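Putative branched-chain amino acid aminotransferase IlvE (PDB 4DQN) probably catalyses the reversible, pyridoxal-phosphate-dependent transfer of the amino group between leucine, isoleucine or valine and 2-oxoglutarate. Local coordinates at residues Ile104-Gln109 against Phe150-Met155; Phe16-Leu21 against Glu41-His46; Lys235-Ile240 against Thr318-Asp323; Thr326-Gln329 against Ala335-Gly338; Leu76-Met81 against Pro249-Tyr254. All coordinates share one frame; numbering follows the deposited sequence.

Contact 1. Residues Ile104-Gln109 against Phe150-Met155; sequences IDAAKQ and FTIFAM
The delta methyl of I152 meets the helix at A106 and A107, two alanines whose short side chains let a strand residue come close to the helical backbone. I152 CD1 lies 3.7 Å from A106 CB and 4.2 Å from A107 CB. It comes nearer still to the main chain, at 3.5 Å from A107 N. The delta branch owes this reach to a fully extended outer bond (chi2 -177°), which carries CD1 away from the strand. F150 adds a lighter touch two residues earlier, its CE2 at 4.2 Å from A106 CB, with the ring meeting the methyl obliquely. All four touching residues are buried, and no hydrogen bond crosses between the segments, so the join is purely apolar.

Along the helix, Q109 NE2 donates to D105 OD2 at 2.7 Å, a bond spanning one turn. The strand is fixed by backbone hydrogen bonds to Y25 and S27 on one neighbour and to Y128, R130 and L132 on the other. Y25 and L129 also pack against the two alanines. T151 points away from the helix, and F153 and M155 reach residues of the second subunit. With its axis 8.7 Å from the strand segment and 35° from parallel to it, the helix covers one face of an antiparallel sheet, the layered alpha/beta build of the small domain in class IV aminotransferases.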
# COMPACT_ATOMS: atom_id res chain seq x y z
N ILE A 104 -18.74 -4.26 16.05
CA ILE A 104 -19.52 -5.48 16.19
C ILE A 104 -20.98 -5.19 15.87
O ILE A 104 -21.63 -5.98 15.18
CB ILE A 104 -19.37 -6.08 17.60
CG1 ILE A 104 -17.95 -6.61 17.79
CG2 ILE A 104 -20.35 -7.22 17.82
CD1 ILE A 104 -17.68 -7.03 19.23
N ASP A 105 -21.48 -4.06 16.34
CA ASP A 105 -22.85 -3.68 16.03
C ASP A 105 -23.05 -3.53 14.54
O ASP A 105 -24.08 -3.94 13.99
CB ASP A 105 -23.23 -2.37 16.71
CG ASP A 105 -24.60 -1.89 16.30
OD1 ASP A 105 -25.59 -2.51 16.74
OD2 ASP A 105 -24.70 -0.92 15.50
N ALA A 106 -22.07 -2.93 13.87
CA ALA A 106 -22.18 -2.73 12.43
C ALA A 106 -22.22 -4.07 11.71
O ALA A 106 -23.00 -4.26 10.78
CB ALA A 106 -21.03 -1.90 11.92
N ALA A 107 -21.33 -4.98 12.10
CA ALA A 107 -21.30 -6.32 11.53
C ALA A 107 -22.66 -7.01 11.68
O ALA A 107 -23.18 -7.58 10.72
CB ALA A 107 -20.21 -7.15 12.18
N LYS A 108 -23.22 -6.97 12.89
CA LYS A 108 -24.54 -7.56 13.11
C LYS A 108 -25.63 -6.94 12.23
O LYS A 108 -26.46 -7.67 11.68
CB LYS A 108 -24.92 -7.45 14.58
CG LYS A 108 -24.07 -8.32 15.48
CD LYS A 108 -24.67 -8.36 16.89
CE LYS A 108 -23.87 -9.29 17.78
NZ LYS A 108 -24.41 -9.35 19.18
N GLN A 109 -25.64 -5.61 12.12
CA GLN A 109 -26.61 -4.94 11.25
C GLN A 109 -26.55 -5.45 9.82
O GLN A 109 -27.59 -5.61 9.17
CB GLN A 109 -26.38 -3.42 11.22
CG GLN A 109 -26.81 -2.67 12.46
CD GLN A 109 -26.71 -1.17 12.26
OE1 GLN A 109 -27.29 -0.62 11.33
NE2 GLN A 109 -25.94 -0.50 13.12
N PHE A 150 -15.93 4.23 7.08
CA PHE A 150 -15.93 2.85 7.54
C PHE A 150 -17.17 2.17 6.96
O PHE A 150 -18.30 2.62 7.19
CB PHE A 150 -15.93 2.76 9.07
CG PHE A 150 -16.04 1.33 9.61
CD1 PHE A 150 -15.06 0.38 9.32
CD2 PHE A 150 -17.12 0.96 10.39
CE1 PHE A 150 -15.16 -0.94 9.82
CE2 PHE A 150 -17.24 -0.36 10.90
CZ PHE A 150 -16.26 -1.30 10.61
N THR A 151 -16.96 1.12 6.18
CA THR A 151 -18.07 0.40 5.58
C THR A 151 -17.92 -1.11 5.77
O THR A 151 -16.80 -1.62 5.79
CB THR A 151 -18.23 0.77 4.07
OG1 THR A 151 -19.36 0.08 3.52
CG2 THR A 151 -16.96 0.43 3.26
N ILE A 152 -19.04 -1.80 5.96
CA ILE A 152 -19.01 -3.26 5.92
C ILE A 152 -20.00 -3.76 4.89
O ILE A 152 -21.21 -3.51 5.01
CB ILE A 152 -19.38 -3.91 7.27
CG1 ILE A 152 -18.53 -3.35 8.43
CG2 ILE A 152 -19.22 -5.44 7.19
CD1 ILE A 152 -18.81 -4.04 9.80
N PHE A 153 -19.49 -4.45 3.87
CA PHE A 153 -20.35 -5.14 2.91
C PHE A 153 -20.15 -6.65 3.01
O PHE A 153 -19.20 -7.12 3.64
CB PHE A 153 -20.16 -4.62 1.48
CG PHE A 153 -18.76 -4.73 0.93
CD1 PHE A 153 -17.83 -3.71 1.14
CD2 PHE A 153 -18.39 -5.81 0.14
CE1 PHE A 153 -16.55 -3.79 0.62
CE2 PHE A 153 -17.11 -5.91 -0.39
CZ PHE A 153 -16.18 -4.89 -0.16
N ALA A 154 -21.07 -7.41 2.42
CA ALA A 154 -21.12 -8.85 2.63
C ALA A 154 -21.37 -9.65 1.36
O ALA A 154 -21.90 -9.13 0.38
CB ALA A 154 -22.18 -9.20 3.69
N MET A 155 -20.99 -10.92 1.39
CA MET A 155 -21.21 -11.80 0.25
C MET A 155 -21.15 -13.24 0.73
O MET A 155 -20.35 -13.59 1.61
CB MET A 155 -20.16 -11.57 -0.84
CG MET A 155 -18.74 -11.91 -0.42
SD MET A 155 -17.56 -10.59 -0.78
CE MET A 155 -18.08 -9.35 0.43

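Contact 2. Residues Phe16-Leu21 against Glu41-His46; sequences FEYHKL and EDATLH
A single methyl, A43 CB, is approached by both a phenol oxygen and the methylenes of a lysine. Y18 OH stands 3.7 Å from A43 CB, yet this is only a van der Waals touch, because the hydroxyl's hydrogen-bonding partner is E49 of the second subunit. K20 passes alongside the same methyl: its CG is 3.7 Å, its CD 3.9 Å and its CE 3.8 Å from A43 CB. CG is placed anti to the K20 backbone N (chi1 -175°), and the chain stays extended through CE, giving three successive methylenes to the alanine, and bends only at its last torsion, before NZ. Lysine suits such an exposed margin, having a greasy stem and a charged tip. Alanine suits the buried middle, being small enough to be approached by both neighbours.

The turn around A43 is held from D42. D42 OD1 accepts from T44 N at 3.0 Å, an Asx turn, and the donor comes from above the carboxylate plane. The other oxygen, OD2, takes H46 NE2 at 2.7 Å on its syn side, nearly straight at 167°, with the carboxylate at the edge of the imidazole.

H46 ND1 in turn hydrogen-bonds to H46 ND1 of the second subunit, and L45 and H46 form an antiparallel ladder with that chain. The loop 16-21 lies just before strand 24-30, on which A43 packs at R24 and L45 at I26, while 41-46 leads from strand 33-40 into the intersubunit strand 44-48.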
# COMPACT_ATOMS: atom_id res chain seq x y z
N PHE A 16 -15.11 -18.01 -3.53
CA PHE A 16 -14.84 -16.86 -2.71
C PHE A 16 -14.72 -15.70 -3.68
O PHE A 16 -13.69 -15.53 -4.33
CB PHE A 16 -13.54 -17.08 -1.95
CG PHE A 16 -13.30 -16.10 -0.84
CD1 PHE A 16 -12.54 -14.96 -1.05
CD2 PHE A 16 -13.83 -16.34 0.43
CE1 PHE A 16 -12.31 -14.05 -0.03
CE2 PHE A 16 -13.60 -15.43 1.48
CZ PHE A 16 -12.84 -14.28 1.24
N GLU A 17 -15.79 -14.92 -3.82
CA GLU A 17 -15.79 -13.79 -4.75
C GLU A 17 -16.84 -12.76 -4.35
O GLU A 17 -17.71 -13.03 -3.53
CB GLU A 17 -16.05 -14.27 -6.17
CG GLU A 17 -17.49 -14.67 -6.42
CD GLU A 17 -17.71 -15.18 -7.84
OE1 GLU A 17 -18.77 -15.79 -8.08
OE2 GLU A 17 -16.82 -14.99 -8.70
N TYR A 18 -16.74 -11.57 -4.93
CA TYR A 18 -17.67 -10.49 -4.62
C TYR A 18 -19.06 -10.80 -5.14
O TYR A 18 -19.21 -11.31 -6.25
CB TYR A 18 -17.19 -9.18 -5.27
CG TYR A 18 -18.13 -8.02 -4.99
CD1 TYR A 18 -18.14 -7.40 -3.73
CD2 TYR A 18 -19.02 -7.55 -5.96
CE1 TYR A 18 -19.00 -6.33 -3.46
CE2 TYR A 18 -19.89 -6.49 -5.69
CZ TYR A 18 -19.87 -5.89 -4.44
OH TYR A 18 -20.74 -4.84 -4.18
N HIS A 19 -20.07 -10.49 -4.33
CA HIS A 19 -21.46 -10.41 -4.75
C HIS A 19 -21.97 -9.08 -4.24
O HIS A 19 -21.60 -8.65 -3.15
CB HIS A 19 -22.30 -11.53 -4.12
CG HIS A 19 -21.79 -12.91 -4.42
ND1 HIS A 19 -22.48 -13.80 -5.22
CD2 HIS A 19 -20.67 -13.56 -4.03
CE1 HIS A 19 -21.80 -14.92 -5.31
NE2 HIS A 19 -20.70 -14.81 -4.60
N LYS A 20 -22.82 -8.42 -5.03
CA LYS A 20 -23.46 -7.19 -4.57
C LYS A 20 -24.78 -7.48 -3.86
O LYS A 20 -25.80 -7.73 -4.50
CB LYS A 20 -23.70 -6.26 -5.76
CG LYS A 20 -24.25 -4.89 -5.38
CD LYS A 20 -24.51 -4.06 -6.64
CE LYS A 20 -25.54 -2.98 -6.36
NZ LYS A 20 -26.34 -2.66 -7.59
N LEU A 21 -24.76 -7.44 -2.53
CA LEU A 21 -25.94 -7.73 -1.73
C LEU A 21 -26.78 -6.46 -1.53
O LEU A 21 -26.28 -5.36 -1.76
CB LEU A 21 -25.53 -8.35 -0.38
CG LEU A 21 -25.54 -9.89 -0.31
CD1 LEU A 21 -24.80 -10.49 -1.48
CD2 LEU A 21 -24.95 -10.41 1.00
N GLU A 41 -28.06 1.10 0.17
CA GLU A 41 -28.23 0.17 -0.93
C GLU A 41 -27.19 0.44 -2.00
O GLU A 41 -27.11 -0.27 -2.99
CB GLU A 41 -29.64 0.31 -1.52
CG GLU A 41 -30.74 0.03 -0.51
CD GLU A 41 -32.12 0.06 -1.14
OE1 GLU A 41 -32.98 0.81 -0.66
OE2 GLU A 41 -32.32 -0.67 -2.13
N ASP A 42 -26.39 1.49 -1.79
CA ASP A 42 -25.44 1.92 -2.83
C ASP A 42 -24.12 1.22 -2.62
O ASP A 42 -23.44 1.45 -1.62
CB ASP A 42 -25.23 3.43 -2.76
CG ASP A 42 -24.56 3.98 -4.00
OD1 ASP A 42 -24.19 3.19 -4.90
OD2 ASP A 42 -24.40 5.22 -4.08
N ALA A 43 -23.75 0.37 -3.57
CA ALA A 43 -22.51 -0.40 -3.48
C ALA A 43 -21.36 0.35 -4.14
O ALA A 43 -20.25 -0.18 -4.27
CB ALA A 43 -22.71 -1.76 -4.13
N THR A 44 -21.62 1.59 -4.56
CA THR A 44 -20.58 2.43 -5.15
C THR A 44 -20.15 3.47 -4.13
O THR A 44 -21.00 4.11 -3.50
CB THR A 44 -21.09 3.15 -6.41
OG1 THR A 44 -21.46 2.17 -7.38
CG2 THR A 44 -19.99 4.02 -7.01
N LEU A 45 -18.84 3.60 -3.92
CA LEU A 45 -18.33 4.63 -3.02
C LEU A 45 -18.03 5.87 -3.84
O LEU A 45 -17.50 5.77 -4.95
CB LEU A 45 -17.07 4.17 -2.29
CG LEU A 45 -17.26 3.03 -1.28
CD1 LEU A 45 -15.90 2.46 -0.89
CD2 LEU A 45 -17.99 3.51 -0.03
N HIS A 46 -18.37 7.03 -3.29
CA HIS A 46 -18.21 8.29 -4.00
C HIS A 46 -17.19 9.13 -3.24
O HIS A 46 -17.51 9.73 -2.21
CB HIS A 46 -19.56 9.00 -4.09
CG HIS A 46 -20.66 8.12 -4.59
ND1 HIS A 46 -20.91 7.93 -5.93
CD2 HIS A 46 -21.55 7.34 -3.93
CE1 HIS A 46 -21.92 7.09 -6.08
NE2 HIS A 46 -22.32 6.71 -4.88

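Contact 3. Residues Lys235-Ile240 against Thr318-Asp323; sequences KDNEFI and THKLYD
K235 NZ is bonded to D236 OD1 at 2.6 Å, a salt bridge between adjacent residues that approaches the carboxylate from its syn side; the second bond, to OD2, is weak. The pair lies on the exposed turn and does not reach the helix. Next to it N237 adopts positive backbone angles (phi 43°, psi 51°), a left-handed conformation that asparagine accepts more readily than most residues. Its OD1 comes to 4.5 Å from K320 NZ, too far for a hydrogen bond, so that any attraction is at most weak and long-range.

Residues 235-237 link strands 228-234 and 238-241, which pair antiparallel, so this is the tip of a beta hairpin whose second strand turns F239 toward helix 316-329. There the contact becomes apolar. L321 CD1 touches one side of the phenyl ring, lying 4.0 Å from both F239 CD2 and F239 CE2 and approaching obliquely. With CG anti to the backbone N (chi1 -177°), F239 extends its ring away from its own strand, where a large flat group packs between the sheet and the helices. L256, L257 and A260 of helix 251-262 also pack on this ring, and the F231 ring meets it with nearly parallel planes. L256 touches L321 too, while T318, one turn earlier on the helix, hydrogen-bonds through OG1 to E283 OE1.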
# COMPACT_ATOMS: atom_id res chain seq x y z
N LYS A 235 6.45 -34.10 15.77
CA LYS A 235 6.25 -35.50 16.18
C LYS A 235 5.82 -35.64 17.64
O LYS A 235 5.18 -36.62 18.02
CB LYS A 235 7.53 -36.31 15.97
CG LYS A 235 8.67 -35.94 16.93
CD LYS A 235 9.80 -36.96 16.92
CE LYS A 235 10.90 -36.56 17.90
NZ LYS A 235 10.41 -36.52 19.31
N ASP A 236 6.19 -34.66 18.46
CA ASP A 236 5.81 -34.67 19.87
C ASP A 236 4.52 -33.89 20.08
O ASP A 236 4.29 -33.32 21.15
CB ASP A 236 6.93 -34.10 20.73
CG ASP A 236 8.20 -34.90 20.63
OD1 ASP A 236 8.11 -36.12 20.37
OD2 ASP A 236 9.29 -34.32 20.80
N ASN A 237 3.68 -33.88 19.04
CA ASN A 237 2.40 -33.17 19.04
C ASN A 237 2.45 -31.77 19.64
O ASN A 237 1.66 -31.44 20.53
CB ASN A 237 1.31 -34.02 19.70
CG ASN A 237 0.54 -34.86 18.69
OD1 ASN A 237 -0.69 -34.78 18.62
ND2 ASN A 237 1.26 -35.65 17.90
N GLU A 238 3.39 -30.96 19.18
CA GLU A 238 3.41 -29.55 19.55
C GLU A 238 2.89 -28.74 18.36
O GLU A 238 3.11 -29.11 17.21
CB GLU A 238 4.83 -29.09 19.87
CG GLU A 238 5.55 -29.92 20.91
CD GLU A 238 7.05 -29.87 20.70
OE1 GLU A 238 7.48 -30.07 19.54
OE2 GLU A 238 7.80 -29.62 21.67
N PHE A 239 2.19 -27.65 18.65
CA PHE A 239 1.68 -26.74 17.63
C PHE A 239 2.60 -25.52 17.62
O PHE A 239 2.74 -24.84 18.64
CB PHE A 239 0.26 -26.31 18.00
CG PHE A 239 -0.40 -25.41 16.99
CD1 PHE A 239 -0.21 -24.04 17.03
CD2 PHE A 239 -1.26 -25.94 16.03
CE1 PHE A 239 -0.84 -23.20 16.11
CE2 PHE A 239 -1.89 -25.11 15.11
CZ PHE A 239 -1.68 -23.74 15.15
N ILE A 240 3.24 -25.25 16.48
CA ILE A 240 4.16 -24.12 16.39
C ILE A 240 3.80 -23.20 15.22
O ILE A 240 3.61 -23.66 14.08
CB ILE A 240 5.63 -24.59 16.30
CG1 ILE A 240 5.97 -25.51 17.47
CG2 ILE A 240 6.56 -23.39 16.29
CD1 ILE A 240 7.41 -26.01 17.47
N THR A 318 -4.21 -32.12 11.98
CA THR A 318 -4.86 -31.07 11.18
C THR A 318 -6.36 -31.34 11.12
O THR A 318 -7.18 -30.45 11.35
CB THR A 318 -4.28 -30.98 9.75
OG1 THR A 318 -2.90 -30.61 9.81
CG2 THR A 318 -5.03 -29.94 8.92
N HIS A 319 -6.73 -32.59 10.82
CA HIS A 319 -8.14 -32.97 10.77
C HIS A 319 -8.87 -32.66 12.07
O HIS A 319 -9.99 -32.14 12.06
CB HIS A 319 -8.28 -34.46 10.47
CG HIS A 319 -8.55 -34.77 9.03
ND1 HIS A 319 -7.65 -35.43 8.22
CD2 HIS A 319 -9.65 -34.54 8.27
CE1 HIS A 319 -8.17 -35.57 7.02
NE2 HIS A 319 -9.38 -35.04 7.02
N LYS A 320 -8.22 -32.98 13.19
CA LYS A 320 -8.83 -32.81 14.51
C LYS A 320 -9.03 -31.35 14.87
O LYS A 320 -10.04 -30.98 15.46
CB LYS A 320 -7.96 -33.48 15.58
CG LYS A 320 -8.26 -34.96 15.81
CD LYS A 320 -7.07 -35.67 16.43
CE LYS A 320 -6.43 -34.84 17.54
NZ LYS A 320 -5.10 -35.40 17.97
N LEU A 321 -8.04 -30.53 14.54
CA LEU A 321 -8.13 -29.09 14.79
C LEU A 321 -9.19 -28.46 13.91
O LEU A 321 -9.95 -27.60 14.37
CB LEU A 321 -6.77 -28.43 14.53
CG LEU A 321 -5.65 -28.80 15.51
CD1 LEU A 321 -4.29 -28.32 15.00
CD2 LEU A 321 -5.94 -28.20 16.86
N TYR A 322 -9.24 -28.87 12.64
CA TYR A 322 -10.23 -28.36 11.70
C TYR A 322 -11.65 -28.68 12.16
O TYR A 322 -12.52 -27.79 12.19
CB TYR A 322 -10.00 -28.94 10.30
CG TYR A 322 -11.00 -28.48 9.24
CD1 TYR A 322 -10.75 -27.33 8.48
CD2 TYR A 322 -12.17 -29.19 8.98
CE1 TYR A 322 -11.66 -26.90 7.51
CE2 TYR A 322 -13.08 -28.77 8.02
CZ TYR A 322 -12.82 -27.63 7.28
OH TYR A 322 -13.71 -27.21 6.31
N ASP A 323 -11.89 -29.94 12.50
CA ASP A 323 -13.21 -30.37 12.97
C ASP A 323 -13.66 -29.58 14.20
O ASP A 323 -14.81 -29.13 14.28
CB ASP A 323 -13.21 -31.88 13.28
CG ASP A 323 -13.17 -32.73 12.02
OD1 ASP A 323 -13.37 -32.16 10.92
OD2 ASP A 323 -12.96 -33.96 12.12

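Contact 4. Residues Thr326-Gln329 against Ala335-Gly338; sequences TGIQ and APEG
I328 uses both of its branches against the returning chain. The gamma methyl meets the alanine: I328 CG2 is 3.8 Å from A335 CB and 4.0 Å from A335 CA. The longer branch reaches the next residue, with I328 CD1 at 4.0 Å from P336 CD, where the two side chains run roughly at right angles. CG2 stands anti to the backbone N of I328 and CG1 anti to the carbonyl carbon (chi1 -71°), which directs CG2 at A335 and the near side of P336, and CD1 at P336. L259, F77 and I340 also pack on the isoleucine.

Polar links lie beside this patch. G327 is joined by a backbone hydrogen bond to V333, inside the short connection, and Q329 O accepts from Q75 NE2 near the end of helix 316-329.

Between the two segments no hydrogen bond forms, so their direct join is apolar, while the G327 to V333 bond also ties the connection to the helix. Proline brings a rigid apolar ring without a backbone N-H that would need a partner in this buried place.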
# COMPACT_ATOMS: atom_id res chain seq x y z
N THR A 326 -14.16 -25.53 13.25
CA THR A 326 -15.37 -25.32 12.45
C THR A 326 -16.62 -25.73 13.24
O THR A 326 -17.67 -25.09 13.14
CB THR A 326 -15.32 -26.04 11.08
OG1 THR A 326 -15.11 -27.44 11.28
CG2 THR A 326 -14.20 -25.48 10.23
N GLY A 327 -16.51 -26.79 14.05
CA GLY A 327 -17.63 -27.19 14.90
C GLY A 327 -18.06 -26.05 15.81
O GLY A 327 -19.26 -25.77 15.97
N ILE A 328 -17.09 -25.38 16.40
CA ILE A 328 -17.36 -24.25 17.27
C ILE A 328 -17.98 -23.10 16.50
O ILE A 328 -18.96 -22.50 16.94
CB ILE A 328 -16.06 -23.78 17.95
CG1 ILE A 328 -15.62 -24.81 19.00
CG2 ILE A 328 -16.26 -22.40 18.62
CD1 ILE A 328 -14.17 -24.66 19.40
N GLN A 329 -17.41 -22.80 15.33
CA GLN A 329 -17.90 -21.70 14.51
C GLN A 329 -19.35 -21.91 14.08
O GLN A 329 -20.17 -21.00 14.15
CB GLN A 329 -16.98 -21.50 13.31
CG GLN A 329 -15.58 -21.00 13.70
CD GLN A 329 -14.57 -21.12 12.57
OE1 GLN A 329 -14.66 -22.01 11.73
NE2 GLN A 329 -13.58 -20.21 12.56
N ALA A 335 -18.40 -23.76 22.71
CA ALA A 335 -17.39 -22.73 22.46
C ALA A 335 -16.64 -22.34 23.70
O ALA A 335 -17.16 -22.47 24.81
CB ALA A 335 -18.05 -21.50 21.88
N PRO A 336 -15.40 -21.84 23.53
CA PRO A 336 -14.79 -21.19 24.69
C PRO A 336 -15.63 -19.99 25.09
O PRO A 336 -16.37 -19.47 24.25
CB PRO A 336 -13.42 -20.73 24.15
CG PRO A 336 -13.12 -21.69 23.02
CD PRO A 336 -14.48 -21.95 22.39
N GLU A 337 -15.52 -19.55 26.34
CA GLU A 337 -16.22 -18.37 26.81
C GLU A 337 -15.88 -17.12 25.98
O GLU A 337 -14.72 -16.87 25.69
CB GLU A 337 -15.86 -18.10 28.28
CG GLU A 337 -16.84 -17.23 29.02
CD GLU A 337 -18.11 -17.98 29.38
OE1 GLU A 337 -18.26 -19.16 28.98
OE2 GLU A 337 -18.97 -17.38 30.08
N GLY A 338 -16.91 -16.37 25.59
CA GLY A 338 -16.71 -15.09 24.93
C GLY A 338 -16.45 -15.12 23.43
O GLY A 338 -16.30 -14.06 22.82

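Contact 5. Residues Leu76-Met81 against Pro249-Tyr254; sequences LFRPNM and PSVTKY
M81 and V251 bring the two backbones together, their CA atoms 6.5 Å apart, and each sits in the first turn of a helix. R78 occupies the N-cap position of helix 79-92 with positive angles (phi 51°, psi 45°), a left-handed kink that ends strand 74-77 and turns the chain sharply into the helix. S250 caps helix 251-262: its OG accepts from K253 N at 2.9 Å, a bond for which serine's short hydroxyl is well suited.

V251 sets both methyls against M81 CB. Its CG1 lies 3.8 Å from M81 CB and 4.1 Å from R78 CB, and CG2 is 3.9 Å from M81 CB, so a compact branched residue fills the notch between two longer side chains. In class IV aminotransferases the cofactor lies between a small and a large domain. As in the family, this contact probably joins helix starts belonging to those two parts, the side chain of V251 being about 8 Å from that of K188, the predicted pyridoxal-phosphate lysine, which carries no cofactor in this structure.

Farther out, M81 bends at chi2 and chi3, and its flexible thioether thereby brings CE to 4.0 Å from Y254 CD2, the two side chains crossing near a right angle. R78 lays its CG 3.9 Å above the plane of the F77 ring, over its centre. The R78 guanidinium makes a cation-pi contact with W339, while P249 O accepts a hydrogen bond from R85 NH1.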
# COMPACT_ATOMS: atom_id res chain seq x y z
N LEU A 76 -21.74 -14.72 14.79
CA LEU A 76 -20.40 -14.28 14.42
C LEU A 76 -19.41 -15.01 15.31
O LEU A 76 -19.78 -15.48 16.40
CB LEU A 76 -20.25 -12.77 14.63
CG LEU A 76 -21.10 -11.91 13.71
CD1 LEU A 76 -21.00 -10.44 14.13
CD2 LEU A 76 -20.66 -12.08 12.25
N PHE A 77 -18.16 -15.09 14.86
CA PHE A 77 -17.11 -15.79 15.57
C PHE A 77 -15.97 -14.83 15.91
O PHE A 77 -15.23 -14.37 15.01
CB PHE A 77 -16.60 -16.95 14.70
CG PHE A 77 -15.40 -17.67 15.27
CD1 PHE A 77 -15.55 -18.61 16.28
CD2 PHE A 77 -14.12 -17.42 14.77
CE1 PHE A 77 -14.44 -19.28 16.80
CE2 PHE A 77 -13.01 -18.08 15.28
CZ PHE A 77 -13.17 -19.01 16.30
N ARG A 78 -15.85 -14.51 17.20
CA ARG A 78 -14.80 -13.63 17.71
C ARG A 78 -14.65 -12.28 16.99
O ARG A 78 -13.53 -11.86 16.71
CB ARG A 78 -13.45 -14.39 17.71
CG ARG A 78 -13.47 -15.69 18.54
CD ARG A 78 -12.19 -16.52 18.36
NE ARG A 78 -11.04 -16.39 19.29
CZ ARG A 78 -10.82 -15.45 20.20
NH1 ARG A 78 -11.66 -14.46 20.39
NH2 ARG A 78 -9.73 -15.49 20.95
N PRO A 79 -15.76 -11.58 16.70
CA PRO A 79 -15.58 -10.34 15.94
C PRO A 79 -14.88 -9.26 16.77
O PRO A 79 -14.36 -8.32 16.18
CB PRO A 79 -17.01 -9.91 15.63
CG PRO A 79 -17.83 -10.48 16.78
CD PRO A 79 -17.18 -11.81 17.04
N ASN A 80 -14.88 -9.40 18.10
CA ASN A 80 -14.09 -8.51 18.95
C ASN A 80 -12.61 -8.53 18.57
O ASN A 80 -11.92 -7.51 18.65
CB ASN A 80 -14.24 -8.89 20.43
CG ASN A 80 -13.72 -10.28 20.73
OD1 ASN A 80 -14.11 -11.25 20.07
ND2 ASN A 80 -12.82 -10.39 21.70
N MET A 81 -12.12 -9.70 18.15
CA MET A 81 -10.72 -9.84 17.74
C MET A 81 -10.44 -9.09 16.45
O MET A 81 -9.41 -8.43 16.32
CB MET A 81 -10.34 -11.32 17.59
CG MET A 81 -10.36 -12.11 18.89
SD MET A 81 -9.14 -11.59 20.11
CE MET A 81 -7.68 -12.35 19.38
N PRO A 249 -1.15 -11.04 12.50
CA PRO A 249 -1.66 -12.05 13.43
C PRO A 249 -3.12 -12.41 13.13
O PRO A 249 -4.01 -11.59 13.39
CB PRO A 249 -1.54 -11.36 14.79
CG PRO A 249 -1.50 -9.87 14.50
CD PRO A 249 -1.33 -9.67 13.01
N SER A 250 -3.38 -13.61 12.60
CA SER A 250 -4.75 -13.98 12.24
C SER A 250 -5.57 -14.44 13.45
O SER A 250 -5.03 -15.00 14.41
CB SER A 250 -4.77 -15.03 11.11
OG SER A 250 -4.69 -16.36 11.59
N VAL A 251 -6.87 -14.15 13.41
CA VAL A 251 -7.78 -14.59 14.47
C VAL A 251 -7.80 -16.12 14.49
O VAL A 251 -7.88 -16.76 15.55
CB VAL A 251 -9.19 -14.03 14.24
CG1 VAL A 251 -10.11 -14.39 15.39
CG2 VAL A 251 -9.13 -12.52 14.08
N THR A 252 -7.71 -16.71 13.31
CA THR A 252 -7.71 -18.17 13.18
C THR A 252 -6.50 -18.79 13.89
O THR A 252 -6.64 -19.79 14.60
CB THR A 252 -7.74 -18.58 11.69
OG1 THR A 252 -8.80 -17.85 11.04
CG2 THR A 252 -8.02 -20.07 11.54
N LYS A 253 -5.33 -18.17 13.74
CA LYS A 253 -4.13 -18.66 14.42
C LYS A 253 -4.25 -18.64 15.94
O LYS A 253 -3.89 -19.61 16.61
CB LYS A 253 -2.89 -17.85 14.01
CG LYS A 253 -1.75 -18.01 15.01
CD LYS A 253 -0.53 -17.19 14.68
CE LYS A 253 -0.66 -15.75 15.14
NZ LYS A 253 0.58 -15.00 14.75
N TYR A 254 -4.75 -17.54 16.49
CA TYR A 254 -4.91 -17.45 17.94
C TYR A 254 -5.92 -18.48 18.42
O TYR A 254 -5.72 -19.11 19.46
CB TYR A 254 -5.31 -16.04 18.36
CG TYR A 254 -4.16 -15.07 18.27
CD1 TYR A 254 -2.89 -15.46 18.66
CD2 TYR A 254 -4.34 -13.79 17.76
CE1 TYR A 254 -1.82 -14.60 18.57
CE2 TYR A 254 -3.27 -12.91 17.67
CZ TYR A 254 -2.01 -13.33 18.07
OH TYR A 254 -0.93 -12.48 17.99

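In the fold
Contacts 1 and 2 lie about 12 Å apart between centres on the same side of the chain's centre and touch directly, A154 O reaching L21 CD2 at 3.4 Å; both also meet the second subunit. Contact 5 touches both contact 1, where A107 CB lies 3.9 Å from L76 CD1, and contact 4, where I328 CG2 lies 4.0 Å from F77 CE1. Contacts 3 and 4 share helix 316-329, with centres about 17 Å apart. The predicted cofactor lysine, K188, is nearer to contact 5 than to contact 1, whose F150 side chain is about 11 Å from the K188 side chain; contacts 2, 3 and 4 lie away from that site.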